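Long-range contact in minor fimbrium tip subunit Mfa3 (Porphyromonas gingivalis ATCC 33277, PDB 5NF4), which forms part of the tip of the minor fimbriae, filaments that mediate biofilm formation and adhesion to host cells and other oral bacteria: residues Pro39-Ala49 / Asn167-Pro179. Residues are numbered along the deposited sequence; the frame is centred on the assembly and turned at random.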
loop_
_atom_site.group_PDB
_atom_site.type_symbol
_atom_site.label_atom_id
_atom_site.label_comp_id
_atom_site.label_asym_id
_atom_site.label_seq_id
_atom_site.Cartn_x
_atom_site.Cartn_y
_atom_site.Cartn_z
ATOM N N PRO A 39 36.776 -12.102 4.756
ATOM C CA PRO A 39 36.526 -11.365 6.008
ATOM C C PRO A 39 35.043 -11.014 6.069
ATOM O O PRO A 39 34.532 -10.534 5.086
ATOM C CB PRO A 39 37.404 -10.115 5.897
ATOM C CG PRO A 39 37.959 -10.115 4.501
ATOM C CD PRO A 39 37.863 -11.514 3.963
ATOM N N ASP A 40 34.372 -11.278 7.183
ATOM C CA ASP A 40 32.905 -11.216 7.205
ATOM C C ASP A 40 32.313 -9.922 7.748
ATOM O O ASP A 40 33.008 -9.042 8.299
ATOM C CB ASP A 40 32.378 -12.380 8.030
ATOM C CG ASP A 40 32.717 -13.713 7.415
ATOM O OD1 ASP A 40 32.417 -13.900 6.216
ATOM O OD2 ASP A 40 33.286 -14.569 8.126
ATOM N N VAL A 41 30.995 -9.853 7.601
ATOM C CA VAL A 41 30.186 -8.821 8.196
ATOM C C VAL A 41 29.041 -9.483 8.972
ATOM O O VAL A 41 28.383 -10.384 8.448
ATOM C CB VAL A 41 29.572 -7.892 7.125
ATOM C CG1 VAL A 41 28.942 -6.648 7.778
ATOM C CG2 VAL A 41 30.614 -7.507 6.086
ATOM N N TYR A 42 28.816 -9.029 10.196
ATOM C CA TYR A 42 27.599 -9.364 10.940
ATOM C C TYR A 42 26.775 -8.101 11.032
ATOM O O TYR A 42 27.228 -7.092 11.573
ATOM C CB TYR A 42 27.914 -9.906 12.316
ATOM C CG TYR A 42 28.705 -11.182 12.267
ATOM C CD1 TYR A 42 30.074 -11.161 12.061
ATOM C CD2 TYR A 42 28.077 -12.409 12.402
ATOM C CE1 TYR A 42 30.793 -12.338 12.001
ATOM C CE2 TYR A 42 28.784 -13.582 12.335
ATOM C CZ TYR A 42 30.137 -13.544 12.138
ATOM O OH TYR A 42 30.820 -14.729 12.084
ATOM N N LEU A 43 25.560 -8.189 10.504
ATOM C CA LEU A 43 24.620 -7.082 10.414
ATOM C C LEU A 43 23.442 -7.324 11.316
ATOM O O LEU A 43 22.876 -8.406 11.281
ATOM C CB LEU A 43 24.074 -6.918 8.991
ATOM C CG LEU A 43 24.853 -6.220 7.907
ATOM C CD1 LEU A 43 23.924 -6.038 6.712
ATOM C CD2 LEU A 43 25.367 -4.915 8.424
ATOM N N LEU A 44 23.063 -6.303 12.072
ATOM C CA LEU A 44 21.827 -6.298 12.839
ATOM C C LEU A 44 20.743 -5.596 12.040
ATOM O O LEU A 44 20.844 -4.402 11.768
ATOM C CB LEU A 44 22.027 -5.606 14.180
ATOM C CG LEU A 44 20.821 -5.701 15.116
ATOM C CD1 LEU A 44 20.565 -7.134 15.520
ATOM C CD2 LEU A 44 21.036 -4.841 16.341
ATOM N N VAL A 45 19.720 -6.356 11.665
ATOM C CA VAL A 45 18.638 -5.852 10.818
ATOM C C VAL A 45 17.472 -5.582 11.755
ATOM O O VAL A 45 17.092 -6.458 12.546
ATOM C CB VAL A 45 18.269 -6.863 9.707
ATOM C CG1 VAL A 45 16.998 -6.429 8.943
ATOM C CG2 VAL A 45 19.411 -7.005 8.727
ATOM N N ASN A 46 16.970 -4.348 11.736
ATOM C CA ASN A 46 15.731 -4.002 12.441
ATOM C C ASN A 46 14.702 -3.510 11.448
ATOM O O ASN A 46 14.945 -2.513 10.754
ATOM C CB ASN A 46 15.964 -2.939 13.504
ATOM C CG ASN A 46 14.869 -2.939 14.559
ATOM O OD1 ASN A 46 13.685 -3.066 14.248
ATOM N ND2 ASN A 46 15.264 -2.840 15.812
ATOM N N ALA A 47 13.581 -4.226 11.380
ATOM C CA ALA A 47 12.546 -4.009 10.368
ATOM C C ALA A 47 11.189 -3.832 11.025
ATOM O O ALA A 47 10.911 -4.404 12.079
ATOM C CB ALA A 47 12.508 -5.166 9.391
ATOM N N ARG A 48 10.339 -3.025 10.399
ATOM C CA ARG A 48 9.067 -2.710 10.991
ATOM C C ARG A 48 8.182 -2.110 9.911
ATOM O O ARG A 48 8.686 -1.607 8.906
ATOM C CB ARG A 48 9.243 -1.746 12.159
ATOM C CG ARG A 48 9.873 -0.433 11.791
ATOM C CD ARG A 48 9.656 0.566 12.904
ATOM N NE ARG A 48 10.430 1.787 12.710
ATOM C CZ ARG A 48 10.087 2.776 11.889
ATOM N NH1 ARG A 48 8.976 2.702 11.160
ATOM N NH2 ARG A 48 10.866 3.844 11.794
ATOM N N ALA A 49 6.873 -2.190 10.091
ATOM C CA ALA A 49 6.010 -1.545 9.129
ATOM C C ALA A 49 6.151 -0.025 9.272
ATOM O O ALA A 49 6.285 0.489 10.385
ATOM C CB ALA A 49 4.568 -1.989 9.314
ATOM N N ASN A 167 22.159 -0.869 -4.138
ATOM C CA ASN A 167 23.534 -0.417 -4.057
ATOM C C ASN A 167 23.935 0.096 -2.655
ATOM O O ASN A 167 24.453 1.203 -2.500
ATOM C CB ASN A 167 23.787 0.667 -5.122
ATOM C CG ASN A 167 25.286 0.871 -5.401
ATOM O OD1 ASN A 167 26.102 -0.030 -5.175
ATOM N ND2 ASN A 167 25.647 2.046 -5.911
ATOM N N GLN A 168 23.711 -0.728 -1.636
ATOM C CA GLN A 168 24.115 -0.398 -0.284
ATOM C C GLN A 168 25.535 -0.824 -0.039
ATOM O O GLN A 168 25.919 -1.923 -0.393
ATOM C CB GLN A 168 23.214 -1.096 0.718
ATOM C CG GLN A 168 21.748 -0.790 0.510
ATOM C CD GLN A 168 21.411 0.636 0.848
ATOM O OE1 GLN A 168 21.451 1.017 2.007
ATOM N NE2 GLN A 168 21.066 1.437 -0.167
ATOM N N THR A 169 26.300 0.041 0.588
ATOM C CA THR A 169 27.671 -0.284 0.867
ATOM C C THR A 169 27.719 -0.987 2.195
ATOM O O THR A 169 27.414 -0.403 3.235
ATOM C CB THR A 169 28.564 0.974 0.887
ATOM O OG1 THR A 169 28.453 1.645 -0.374
ATOM C CG2 THR A 169 29.989 0.598 1.144
ATOM N N VAL A 170 28.121 -2.252 2.157
ATOM C CA VAL A 170 28.255 -3.057 3.363
ATOM C C VAL A 170 29.722 -3.223 3.695
ATOM O O VAL A 170 30.475 -3.822 2.903
ATOM C CB VAL A 170 27.590 -4.435 3.162
ATOM C CG1 VAL A 170 27.701 -5.278 4.421
ATOM C CG2 VAL A 170 26.134 -4.255 2.752
ATOM N N THR A 171 30.144 -2.653 4.833
ATOM C CA THR A 171 31.542 -2.639 5.224
ATOM C C THR A 171 31.846 -3.770 6.183
ATOM O O THR A 171 30.952 -4.357 6.789
ATOM C CB THR A 171 31.949 -1.298 5.907
ATOM O OG1 THR A 171 31.058 -1.008 6.986
ATOM C CG2 THR A 171 31.935 -0.148 4.903
ATOM N N ILE A 172 33.129 -4.042 6.331
ATOM C CA ILE A 172 33.619 -5.135 7.144
ATOM C C ILE A 172 33.492 -4.853 8.629
ATOM O O ILE A 172 33.810 -3.760 9.101
ATOM C CB ILE A 172 35.092 -5.416 6.812
ATOM C CG1 ILE A 172 35.198 -5.977 5.388
ATOM C CG2 ILE A 172 35.726 -6.383 7.813
ATOM C CD1 ILE A 172 36.568 -5.895 4.809
ATOM N N GLY A 173 33.045 -5.861 9.367
ATOM C CA GLY A 173 33.113 -5.819 10.818
ATOM C C GLY A 173 31.931 -6.473 11.510
ATOM O O GLY A 173 31.145 -7.185 10.890
ATOM N N GLY A 174 31.836 -6.221 12.811
ATOM C CA GLY A 174 30.788 -6.784 13.632
ATOM C C GLY A 174 31.165 -8.179 14.089
ATOM O O GLY A 174 32.056 -8.804 13.529
ATOM N N THR A 175 30.489 -8.660 15.124
ATOM C CA THR A 175 30.632 -10.035 15.574
ATOM C C THR A 175 29.242 -10.627 15.725
ATOM O O THR A 175 28.263 -9.899 15.656
ATOM C CB THR A 175 31.372 -10.115 16.903
ATOM O OG1 THR A 175 30.536 -9.576 17.929
ATOM C CG2 THR A 175 32.668 -9.300 16.838
ATOM N N ILE A 176 29.139 -11.932 15.963
ATOM C CA ILE A 176 27.810 -12.550 16.006
ATOM C C ILE A 176 27.032 -11.992 17.214
ATOM O O ILE A 176 25.799 -11.860 17.156
ATOM C CB ILE A 176 27.894 -14.098 16.071
ATOM C CG1 ILE A 176 26.497 -14.743 16.090
ATOM C CG2 ILE A 176 28.697 -14.533 17.295
ATOM C CD1 ILE A 176 25.579 -14.355 14.921
ATOM N N THR A 177 27.751 -11.627 18.271
ATOM C CA THR A 177 27.133 -11.076 19.476
ATOM C C THR A 177 27.121 -9.545 19.496
ATOM O O THR A 177 26.322 -8.936 20.213
ATOM C CB THR A 177 27.840 -11.587 20.757
ATOM O OG1 THR A 177 29.258 -11.397 20.647
ATOM C CG2 THR A 177 27.536 -13.062 20.972
ATOM N N GLN A 178 28.001 -8.933 18.711
ATOM C CA GLN A 178 28.055 -7.478 18.580
ATOM C C GLN A 178 28.046 -7.057 17.099
ATOM O O GLN A 178 29.068 -6.575 16.581
ATOM C CB GLN A 178 29.303 -6.919 19.262
ATOM C CG GLN A 178 29.308 -7.086 20.762
ATOM C CD GLN A 178 28.267 -6.219 21.431
ATOM O OE1 GLN A 178 28.360 -4.991 21.410
ATOM N NE2 GLN A 178 27.259 -6.852 22.022
ATOM N N PRO A 179 26.909 -7.239 16.424
ATOM C CA PRO A 179 26.843 -6.948 14.985
ATOM C C PRO A 179 26.796 -5.457 14.679
ATOM O O PRO A 179 26.486 -4.642 15.532
ATOM C CB PRO A 179 25.547 -7.633 14.532
ATOM C CG PRO A 179 24.708 -7.665 15.776
ATOM C CD PRO A 179 25.657 -7.843 16.920
#
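Tyr42 lays one face of its ring against the backbone of the loop that follows strand 161-170. Ile176 N lies over the centre of the ring, 3.7 Å above its plane, Thr175 C lies nearer the rim, and the side chain of Ile176 crosses obliquely, CB 3.9 Å from Tyr42 CE2. With CG anti to the carbonyl carbon (chi1 -62°), the ring is carried beneath this turn, which an ST motif closes: Gln178 N donates to Thr175 OG1. Pro179 fits between Tyr42 and Leu44, its CB 4.0 Å from Tyr42 CB and its CG 3.7 Å from Leu44 CB. Val41 turns both methyls to Thr171 O, and its CG1 also meets Val170 CG1 at 3.8 Å. A single beta bridge pairs Val41 with Gly173; Gly173 O accepts a nearly linear bond from Tyr42 N (3.1 Å, 161°), while Gly173 N gives a weak one to Asp40 O (3.4 Å). Strand 41-49, nearly all of it propeptide, runs between strands 99-106 (antiparallel) and 180-205 (parallel), and the Asp40 carboxylate bridges to Lys107. The crossing loop clasps its first residues through one good backbone bond, a weak one, and carbon surfaces packed on both apolar side chains and peptide groups.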